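Local structure of class I phosphodiesterase PDEB1 (Leishmania major, 2R8Q) at residues Q110-Y115 / Y131-T136; R243-T248 / N324-M329; G253-V258 / G315-D320. The protein belongs to the class I cyclic nucleotide phosphodiesterase family, and its all-helical catalytic domain holds zinc and magnesium ions and a pocket occupied by 3-isobutyl-1-methylxanthine. All coordinates share one frame; numbering follows the deposited sequence.

How the contacts relate
All three contacts are buried in one all-helical catalytic domain, their centres 12 to 16 Å apart. Contact 1 comes first along the chain, pairing helix 102-118 with helix 127-139, and is complete before the others open. Contact 3 is nested within the loop that contact 2 closes. Both use helix 239-254: contact 2 its middle, against the loop after helix 302-324, and contact 3 its C-terminal end, against helix 302-324 itself. Tyr115 of contact 1 joins the three, touching Met329 of contact 2 and Ser256 and Phe318 of contact 3. Packing is thus continuous from the interior helix pair to the segment carrying zinc ligand Asp254 and pocket residue Asn257.

Contact 1: Q110-Y115 / Y131-T136; sequences QTLHTY and YVLLVT
Leu112 and His113 meet Leu133 and Leu134 where two neighbouring helices of the all-helical phosphodiesterase domain, 102-118 and 127-139, pack almost antiparallel. Their short segments run at 155° to each other with axes 9.4 Å apart. The contact is mainly packing of leucine branches, with the CB of His113 and some backbone atoms joining in, and Leu112 carries much of it. Its CB lies 4.0 Å from Leu134 CD2. With CG beside the backbone N (chi1 -73°) and an extended second torsion, the chain then delivers its CD1 branch to Leu133. There CD1 stands 4.0 Å from Leu133 CG, and it also meets the CD1 branch and the carbonyl oxygen of that residue. The two leucine side chains cross at about a right angle.

Leu134 reaches back the other way. Although its CB does not point straight at helix 102-118, its CD2 comes down on the helix backbone at His113, beside Leu112 CB. The neighbouring helices complete the surroundings: Leu133 also packs on Leu249 and Ile250 of helix 239-254, while His113 and Leu134 touch Leu66 and Leu67 of helix 55-68. The side chain of Leu112 is about 10 Å from the bound zinc ion; this is packing between two helices and not part of the metal site. The shortest approach across the pair is a methyl on a peptide nitrogen, Leu134 CD2 to His113 N at 3.7 Å.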
loop_
_atom_site.group_PDB
_atom_site.type_symbol
_atom_site.label_atom_id
_atom_site.label_comp_id
_atom_site.label_asym_id
_atom_site.label_seq_id
_atom_site.Cartn_x
_atom_site.Cartn_y
_atom_site.Cartn_z
ATOM N N GLN A 110 -7.599 -22.212 11.303
ATOM C CA GLN A 110 -8.103 -23.400 11.988
ATOM C C GLN A 110 -8.117 -23.205 13.504
ATOM O O GLN A 110 -9.062 -23.614 14.194
ATOM C CB GLN A 110 -7.233 -24.606 11.611
ATOM C CG GLN A 110 -7.766 -25.976 12.041
ATOM C CD GLN A 110 -7.426 -26.337 13.477
ATOM O OE1 GLN A 110 -6.335 -26.036 13.964
ATOM N NE2 GLN A 110 -8.354 -27.006 14.156
ATOM N N THR A 111 -7.074 -22.565 14.020
ATOM C CA THR A 111 -6.959 -22.313 15.451
ATOM C C THR A 111 -8.069 -21.373 15.924
ATOM O O THR A 111 -8.673 -21.589 16.981
ATOM C CB THR A 111 -5.586 -21.702 15.783
ATOM O OG1 THR A 111 -4.553 -22.627 15.418
ATOM C CG2 THR A 111 -5.482 -21.389 17.264
ATOM N N LEU A 112 -8.350 -20.334 15.144
ATOM C CA LEU A 112 -9.402 -19.401 15.522
ATOM C C LEU A 112 -10.750 -20.109 15.559
ATOM O O LEU A 112 -11.596 -19.794 16.395
ATOM C CB LEU A 112 -9.450 -18.218 14.551
ATOM C CG LEU A 112 -8.289 -17.235 14.718
ATOM C CD1 LEU A 112 -8.344 -16.183 13.624
ATOM C CD2 LEU A 112 -8.366 -16.584 16.092
ATOM N N HIS A 113 -10.953 -21.065 14.658
ATOM C CA HIS A 113 -12.208 -21.799 14.655
ATOM C C HIS A 113 -12.319 -22.511 16.001
ATOM O O HIS A 113 -13.373 -22.478 16.633
ATOM C CB HIS A 113 -12.251 -22.808 13.502
ATOM C CG HIS A 113 -13.561 -23.525 13.370
ATOM N ND1 HIS A 113 -13.956 -24.519 14.238
ATOM C CD2 HIS A 113 -14.568 -23.386 12.475
ATOM C CE1 HIS A 113 -15.148 -24.964 13.883
ATOM N NE2 HIS A 113 -15.543 -24.293 12.815
ATOM N N THR A 114 -11.230 -23.126 16.463
ATOM C CA THR A 114 -11.297 -23.819 17.748
ATOM C C THR A 114 -11.570 -22.861 18.907
ATOM O O THR A 114 -12.241 -23.225 19.867
ATOM C CB THR A 114 -10.012 -24.647 18.058
ATOM O OG1 THR A 114 -8.915 -23.775 18.354
ATOM C CG2 THR A 114 -9.660 -25.539 16.882
ATOM N N TYR A 115 -11.069 -21.632 18.820
ATOM C CA TYR A 115 -11.304 -20.670 19.891
ATOM C C TYR A 115 -12.761 -20.233 19.903
ATOM O O TYR A 115 -13.374 -20.096 20.964
ATOM C CB TYR A 115 -10.418 -19.432 19.719
ATOM C CG TYR A 115 -8.938 -19.662 19.936
ATOM C CD1 TYR A 115 -8.018 -18.650 19.667
ATOM C CD2 TYR A 115 -8.452 -20.881 20.418
ATOM C CE1 TYR A 115 -6.658 -18.837 19.868
ATOM C CE2 TYR A 115 -7.084 -21.079 20.623
ATOM C CZ TYR A 115 -6.196 -20.049 20.344
ATOM O OH TYR A 115 -4.843 -20.232 20.526
ATOM N N TYR A 131 -17.414 -14.933 10.953
ATOM C CA TYR A 131 -17.092 -15.172 9.551
ATOM C C TYR A 131 -15.921 -14.296 9.119
ATOM O O TYR A 131 -14.939 -14.784 8.559
ATOM C CB TYR A 131 -18.324 -14.882 8.685
ATOM C CG TYR A 131 -18.111 -15.026 7.195
ATOM C CD1 TYR A 131 -17.565 -16.193 6.656
ATOM C CD2 TYR A 131 -18.466 -14.001 6.322
ATOM C CE1 TYR A 131 -17.377 -16.331 5.283
ATOM C CE2 TYR A 131 -18.282 -14.130 4.946
ATOM C CZ TYR A 131 -17.736 -15.298 4.437
ATOM O OH TYR A 131 -17.531 -15.422 3.083
ATOM N N VAL A 132 -16.024 -12.999 9.389
ATOM C CA VAL A 132 -14.961 -12.073 9.026
ATOM C C VAL A 132 -13.641 -12.430 9.711
ATOM O O VAL A 132 -12.578 -12.346 9.103
ATOM C CB VAL A 132 -15.358 -10.621 9.371
ATOM C CG1 VAL A 132 -14.186 -9.678 9.110
ATOM C CG2 VAL A 132 -16.571 -10.213 8.537
ATOM N N LEU A 133 -13.704 -12.846 10.973
ATOM C CA LEU A 133 -12.488 -13.208 11.691
ATOM C C LEU A 133 -11.772 -14.380 11.013
ATOM O O LEU A 133 -10.551 -14.359 10.831
ATOM C CB LEU A 133 -12.822 -13.568 13.141
ATOM C CG LEU A 133 -11.654 -13.976 14.042
ATOM C CD1 LEU A 133 -10.618 -12.852 14.104
ATOM C CD2 LEU A 133 -12.180 -14.285 15.437
ATOM N N LEU A 134 -12.537 -15.394 10.616
ATOM C CA LEU A 134 -11.956 -16.564 9.968
ATOM C C LEU A 134 -11.364 -16.227 8.601
ATOM O O LEU A 134 -10.298 -16.734 8.242
ATOM C CB LEU A 134 -13.009 -17.672 9.848
ATOM C CG LEU A 134 -13.429 -18.237 11.210
ATOM C CD1 LEU A 134 -14.639 -19.147 11.049
ATOM C CD2 LEU A 134 -12.266 -19.004 11.829
ATOM N N VAL A 135 -12.051 -15.372 7.848
ATOM C CA VAL A 135 -11.577 -14.953 6.537
ATOM C C VAL A 135 -10.297 -14.137 6.709
ATOM O O VAL A 135 -9.331 -14.312 5.969
ATOM C CB VAL A 135 -12.643 -14.087 5.820
ATOM C CG1 VAL A 135 -12.031 -13.373 4.617
ATOM C CG2 VAL A 135 -13.805 -14.967 5.385
ATOM N N THR A 136 -10.297 -13.251 7.702
ATOM C CA THR A 136 -9.146 -12.398 7.972
ATOM C C THR A 136 -7.885 -13.210 8.256
ATOM O O THR A 136 -6.785 -12.823 7.864
ATOM C CB THR A 136 -9.430 -11.458 9.160
ATOM O OG1 THR A 136 -10.539 -10.613 8.830
ATOM C CG2 THR A 136 -8.221 -10.582 9.461
#

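Contact 2: R243-T248 / N324-M329; sequences RLVMET and NLFHGM
Phe326 pushes its ring edge-on between Val245 and Thr248, one helical turn apart on helix 239-254, and this is the tight part of the contact. Val245 CG1 lies 3.8 Å from Phe326 CE1. On the other side of the ring tip, Thr248 CG2 is 3.8 Å from Phe326 CE2. Both methyls sit near the ring plane, so the phenyl meets the helix with its rim. Each of these methyls is anti to its own backbone N (chi1 164° for Val245), which turns them to the same ring. In Thr248 this rotation also places OG1 for a 2.7 Å hydrogen bond to Leu244 O, tilted 32° from the carbonyl plane. Thr248 N reaches that oxygen from the opposite face, so two donors satisfy the carbonyl and the threonine offers its methyl to the phenyl.

The looser side is at Leu325, which is partly exposed. It adds a single methyl contact, Leu325 CD2 to Val245 CG2 at 4.0 Å, the two side chains crossing at about a right angle. Further along the loop His327 and Gly328 are exposed and stay away from the helix. Ile321 of helix 302-324 and Leu124 also pack on Phe326. Its backbone is folded tightly: Phe326 is the central residue of an inverse gamma turn, within the loop connecting helices 302-324 and 330-348 of the phosphodiesterase domain.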
loop_
_atom_site.group_PDB
_atom_site.type_symbol
_atom_site.label_atom_id
_atom_site.label_comp_id
_atom_site.label_asym_id
_atom_site.label_seq_id
_atom_site.Cartn_x
_atom_site.Cartn_y
_atom_site.Cartn_z
ATOM N N ARG A 243 -15.275 -5.668 18.798
ATOM C CA ARG A 243 -14.152 -5.457 17.889
ATOM C C ARG A 243 -12.848 -5.777 18.609
ATOM O O ARG A 243 -11.966 -6.430 18.048
ATOM C CB ARG A 243 -14.111 -4.013 17.378
ATOM C CG ARG A 243 -13.008 -3.766 16.341
ATOM C CD ARG A 243 -13.134 -4.739 15.170
ATOM N NE ARG A 243 -14.515 -4.836 14.702
ATOM C CZ ARG A 243 -15.087 -3.982 13.860
ATOM N NH1 ARG A 243 -14.397 -2.959 13.369
ATOM N NH2 ARG A 243 -16.362 -4.137 13.529
ATOM N N LEU A 244 -12.722 -5.319 19.853
ATOM C CA LEU A 244 -11.520 -5.584 20.629
ATOM C C LEU A 244 -11.394 -7.091 20.880
ATOM O O LEU A 244 -10.288 -7.629 20.936
ATOM C CB LEU A 244 -11.558 -4.813 21.952
ATOM C CG LEU A 244 -10.352 -4.974 22.884
ATOM C CD1 LEU A 244 -9.051 -4.759 22.124
ATOM C CD2 LEU A 244 -10.476 -3.976 24.025
ATOM N N VAL A 245 -12.525 -7.775 21.021
ATOM C CA VAL A 245 -12.496 -9.219 21.217
ATOM C C VAL A 245 -11.944 -9.884 19.955
ATOM O O VAL A 245 -11.139 -10.810 20.039
ATOM C CB VAL A 245 -13.907 -9.783 21.525
ATOM C CG1 VAL A 245 -13.920 -11.303 21.332
ATOM C CG2 VAL A 245 -14.297 -9.440 22.959
ATOM N N MET A 246 -12.369 -9.402 18.788
ATOM C CA MET A 246 -11.889 -9.951 17.521
ATOM C C MET A 246 -10.383 -9.759 17.394
ATOM O O MET A 246 -9.653 -10.679 17.010
ATOM C CB MET A 246 -12.572 -9.261 16.338
ATOM C CG MET A 246 -14.054 -9.557 16.182
ATOM S SD MET A 246 -14.783 -8.597 14.820
ATOM C CE MET A 246 -14.147 -9.491 13.412
ATOM N N GLU A 247 -9.915 -8.555 17.718
ATOM C CA GLU A 247 -8.493 -8.251 17.618
ATOM C C GLU A 247 -7.678 -9.099 18.580
ATOM O O GLU A 247 -6.588 -9.555 18.246
ATOM C CB GLU A 247 -8.245 -6.766 17.902
ATOM C CG GLU A 247 -8.946 -5.835 16.923
ATOM C CD GLU A 247 -8.911 -4.384 17.366
ATOM O OE1 GLU A 247 -8.703 -4.137 18.572
ATOM O OE2 GLU A 247 -9.106 -3.491 16.514
ATOM N N THR A 248 -8.211 -9.305 19.779
ATOM C CA THR A 248 -7.511 -10.097 20.776
ATOM C C THR A 248 -7.456 -11.565 20.360
ATOM O O THR A 248 -6.449 -12.240 20.591
ATOM C CB THR A 248 -8.183 -9.955 22.149
ATOM O OG1 THR A 248 -8.249 -8.568 22.491
ATOM C CG2 THR A 248 -7.381 -10.685 23.215
ATOM N N ASN A 324 -9.512 -13.458 32.228
ATOM C CA ASN A 324 -10.371 -12.279 32.269
ATOM C C ASN A 324 -11.605 -12.271 31.372
ATOM O O ASN A 324 -12.502 -11.450 31.575
ATOM C CB ASN A 324 -9.543 -11.022 31.985
ATOM C CG ASN A 324 -8.587 -10.686 33.114
ATOM O OD1 ASN A 324 -9.002 -10.513 34.261
ATOM N ND2 ASN A 324 -7.303 -10.588 32.795
ATOM N N LEU A 325 -11.670 -13.160 30.385
ATOM C CA LEU A 325 -12.837 -13.178 29.509
ATOM C C LEU A 325 -13.057 -14.465 28.717
ATOM O O LEU A 325 -14.183 -14.957 28.630
ATOM C CB LEU A 325 -12.776 -11.990 28.540
ATOM C CG LEU A 325 -14.021 -11.754 27.681
ATOM C CD1 LEU A 325 -15.220 -11.452 28.570
ATOM C CD2 LEU A 325 -13.766 -10.604 26.726
ATOM N N PHE A 326 -11.995 -15.005 28.126
ATOM C CA PHE A 326 -12.117 -16.230 27.336
ATOM C C PHE A 326 -11.939 -17.458 28.224
ATOM O O PHE A 326 -10.998 -18.232 28.049
ATOM C CB PHE A 326 -11.067 -16.264 26.217
ATOM C CG PHE A 326 -11.073 -15.048 25.328
ATOM C CD1 PHE A 326 -12.268 -14.452 24.940
ATOM C CD2 PHE A 326 -9.880 -14.517 24.852
ATOM C CE1 PHE A 326 -12.272 -13.347 24.089
ATOM C CE2 PHE A 326 -9.877 -13.414 24.000
ATOM C CZ PHE A 326 -11.075 -12.829 23.620
ATOM N N HIS A 327 -12.861 -17.640 29.165
ATOM C CA HIS A 327 -12.790 -18.755 30.100
ATOM C C HIS A 327 -12.858 -20.135 29.449
ATOM O O HIS A 327 -12.313 -21.103 29.982
ATOM C CB HIS A 327 -13.892 -18.607 31.152
ATOM C CG HIS A 327 -13.944 -17.245 31.775
ATOM N ND1 HIS A 327 -14.895 -16.305 31.435
ATOM C CD2 HIS A 327 -13.142 -16.653 32.691
ATOM C CE1 HIS A 327 -14.675 -15.194 32.116
ATOM N NE2 HIS A 327 -13.617 -15.378 32.885
ATOM N N GLY A 328 -13.508 -20.225 28.292
ATOM C CA GLY A 328 -13.621 -21.504 27.613
ATOM C C GLY A 328 -12.347 -21.990 26.941
ATOM O O GLY A 328 -12.308 -23.107 26.419
ATOM N N MET A 329 -11.306 -21.160 26.951
ATOM C CA MET A 329 -10.028 -21.514 26.332
ATOM C C MET A 329 -8.978 -21.917 27.369
ATOM O O MET A 329 -7.779 -21.726 27.170
ATOM C CB MET A 329 -9.513 -20.338 25.485
ATOM C CG MET A 329 -10.245 -20.170 24.155
ATOM S SD MET A 329 -10.091 -18.516 23.429
ATOM C CE MET A 329 -8.324 -18.396 23.207
#

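Contact 3: G253-V258 / G315-D320. With ZN (zinc ion), chain C; IBM (3-isobutyl-1-methylxanthine), chain E.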
loop_
_atom_site.group_PDB
_atom_site.type_symbol
_atom_site.label_atom_id
_atom_site.label_comp_id
_atom_site.label_asym_id
_atom_site.label_seq_id
_atom_site.Cartn_x
_atom_site.Cartn_y
_atom_site.Cartn_z
ATOM N N GLY A 253 -4.483 -16.291 18.207
ATOM C CA GLY A 253 -4.212 -17.302 17.205
ATOM C C GLY A 253 -2.821 -17.136 16.621
ATOM O O GLY A 253 -2.127 -18.110 16.341
ATOM N N ASP A 254 -2.406 -15.887 16.448
ATOM C CA ASP A 254 -1.103 -15.582 15.878
ATOM C C ASP A 254 0.063 -16.079 16.740
ATOM O O ASP A 254 1.098 -16.488 16.206
ATOM C CB ASP A 254 -0.998 -14.071 15.645
ATOM C CG ASP A 254 -0.130 -13.720 14.456
ATOM O OD1 ASP A 254 0.119 -14.600 13.598
ATOM O OD2 ASP A 254 0.294 -12.548 14.372
ATOM N N VAL A 255 -0.099 -16.061 18.061
ATOM C CA VAL A 255 0.962 -16.536 18.955
ATOM C C VAL A 255 0.579 -17.840 19.652
ATOM O O VAL A 255 1.080 -18.151 20.735
ATOM C CB VAL A 255 1.324 -15.478 20.032
ATOM C CG1 VAL A 255 1.849 -14.220 19.359
ATOM C CG2 VAL A 255 0.116 -15.160 20.902
ATOM N N SER A 256 -0.288 -18.612 19.005
ATOM C CA SER A 256 -0.780 -19.875 19.554
ATOM C C SER A 256 0.149 -21.081 19.446
ATOM O O SER A 256 -0.146 -22.130 20.016
ATOM C CB SER A 256 -2.112 -20.240 18.897
ATOM O OG SER A 256 -1.947 -20.488 17.509
ATOM N N ASN A 257 1.253 -20.949 18.719
ATOM C CA ASN A 257 2.171 -22.077 18.562
ATOM C C ASN A 257 2.557 -22.705 19.902
ATOM O O ASN A 257 2.624 -23.926 20.021
ATOM C CB ASN A 257 3.450 -21.644 17.837
ATOM C CG ASN A 257 3.231 -21.341 16.359
ATOM O OD1 ASN A 257 4.121 -20.807 15.698
ATOM N ND2 ASN A 257 2.059 -21.688 15.835
ATOM N N VAL A 258 2.804 -21.869 20.907
ATOM C CA VAL A 258 3.216 -22.357 22.221
ATOM C C VAL A 258 2.129 -23.044 23.037
ATOM O O VAL A 258 2.415 -23.619 24.089
ATOM C CB VAL A 258 3.813 -21.218 23.076
ATOM C CG1 VAL A 258 5.071 -20.679 22.414
ATOM C CG2 VAL A 258 2.784 -20.116 23.270
ATOM N N GLY A 315 2.921 -16.593 27.348
ATOM C CA GLY A 315 2.414 -17.152 28.589
ATOM C C GLY A 315 1.465 -16.230 29.327
ATOM O O GLY A 315 0.321 -16.598 29.606
ATOM N N LYS A 316 1.934 -15.028 29.647
ATOM C CA LYS A 316 1.105 -14.064 30.355
ATOM C C LYS A 316 -0.103 -13.670 29.516
ATOM O O LYS A 316 -1.202 -13.499 30.042
ATOM C CB LYS A 316 1.906 -12.805 30.703
ATOM C CG LYS A 316 1.058 -11.724 31.366
ATOM C CD LYS A 316 1.845 -10.451 31.634
ATOM C CE LYS A 316 0.946 -9.376 32.229
ATOM N NZ LYS A 316 1.678 -8.101 32.473
ATOM N N PHE A 317 0.099 -13.530 28.210
ATOM C CA PHE A 317 -0.994 -13.140 27.326
ATOM C C PHE A 317 -2.169 -14.104 27.423
ATOM O O PHE A 317 -3.306 -13.680 27.621
ATOM C CB PHE A 317 -0.522 -13.054 25.870
ATOM C CG PHE A 317 -1.573 -12.528 24.926
ATOM C CD1 PHE A 317 -2.047 -11.225 25.049
ATOM C CD2 PHE A 317 -2.097 -13.338 23.923
ATOM C CE1 PHE A 317 -3.028 -10.734 24.188
ATOM C CE2 PHE A 317 -3.079 -12.856 23.053
ATOM C CZ PHE A 317 -3.544 -11.553 23.189
ATOM N N PHE A 318 -1.909 -15.399 27.279
ATOM C CA PHE A 318 -3.001 -16.365 27.362
ATOM C C PHE A 318 -3.603 -16.444 28.760
ATOM O O PHE A 318 -4.820 -16.526 28.914
ATOM C CB PHE A 318 -2.544 -17.756 26.902
ATOM C CG PHE A 318 -2.614 -17.949 25.410
ATOM C CD1 PHE A 318 -1.518 -17.658 24.601
ATOM C CD2 PHE A 318 -3.795 -18.371 24.811
ATOM C CE1 PHE A 318 -1.603 -17.784 23.211
ATOM C CE2 PHE A 318 -3.893 -18.500 23.424
ATOM C CZ PHE A 318 -2.795 -18.205 22.623
ATOM N N ARG A 319 -2.757 -16.415 29.784
ATOM C CA ARG A 319 -3.254 -16.471 31.152
ATOM C C ARG A 319 -4.188 -15.290 31.408
ATOM O O ARG A 319 -5.250 -15.443 32.015
ATOM C CB ARG A 319 -2.077 -16.448 32.131
ATOM C CG ARG A 319 -1.197 -17.684 32.017
ATOM C CD ARG A 319 0.214 -17.430 32.517
ATOM N NE ARG A 319 1.098 -18.549 32.207
ATOM C CZ ARG A 319 2.425 -18.478 32.220
ATOM N NH1 ARG A 319 3.026 -17.336 32.527
ATOM N NH2 ARG A 319 3.152 -19.549 31.927
ATOM N N ASP A 320 -3.796 -14.119 30.920
ATOM C CA ASP A 320 -4.588 -12.907 31.097
ATOM C C ASP A 320 -5.906 -12.893 30.334
ATOM O O ASP A 320 -6.954 -12.601 30.909
ATOM C CB ASP A 320 -3.761 -11.682 30.700
ATOM C CG ASP A 320 -2.847 -11.213 31.812
ATOM O OD1 ASP A 320 -2.421 -12.053 32.631
ATOM O OD2 ASP A 320 -2.546 -10.002 31.859
HETATM ZN ZN ZN C . 0.826 -14.248 11.539
HETATM N N9 IBM E . 8.547 -14.486 18.475
HETATM C C8 IBM E . 9.682 -14.780 19.192
HETATM N N7 IBM E . 9.802 -16.049 19.491
HETATM C C5 IBM E . 8.671 -16.628 18.934
HETATM C C4 IBM E . 7.891 -15.682 18.307
HETATM N N3 IBM E . 6.723 -15.881 17.658
HETATM C C2 IBM E . 6.293 -17.177 17.644
HETATM N N1 IBM E . 7.021 -18.204 18.254
HETATM C C6 IBM E . 8.205 -17.933 18.896
HETATM O O6 IBM E . 8.843 -18.828 19.426
HETATM O O2 IBM E . 5.238 -17.449 17.080
HETATM C C10 IBM E . 6.520 -19.571 18.210
HETATM C C11 IBM E . 5.988 -14.800 17.022
HETATM C C12 IBM E . 6.813 -14.248 15.856
HETATM C C13 IBM E . 6.484 -14.982 14.563
HETATM C C14 IBM E . 6.593 -12.750 15.700
HETATM O O HOH W 1 1.103 -12.195 12.142
HETATM O O HOH W 2 2.899 -14.250 12.511
#
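The edge of the Phe318 ring meets the carbonyl oxygen of Val255, which lies near the ring plane, 3.7 Å from Phe318 CE1. Val255 CG2 touches the same CE1 and comes obliquely to the Phe317 ring, 4.2 Å from Phe317 CD2; this methyl therefore bridges two consecutive phenyls of helix 302-324 in the all-helical phosphodiesterase domain. Phe318 CZ is 4.0 Å from Ser256 CA, which approaches the ring obliquely.

Here helix 239-254 ends and the chain turns into 255-258, Val255 being the first residue to leave helical geometry. Ser256 OG, placed by a chi1 of 65°, donates a 2.7 Å hydrogen bond to Gly253 O, tying the turn back to the last turn of the helix.

The same segment carries residues of the ligand pocket and the zinc site. Asn257 points away from the phenylalanines toward 3-isobutyl-1-methylxanthine: both its CB and its OD1 lie 3.7 Å from the ligand's C10, while OD1 is also hydrogen-bonded to Tyr99 OH. Gln306 NE2 hydrogen-bonds the ligand. The carboxylate of Asp254 lies on the zinc side, remote from Phe317 and Phe318. His104, His140 and Asp141 join it on the zinc ion with two waters, and the bond from Asp254 OD1 to zinc is 2.2 Å.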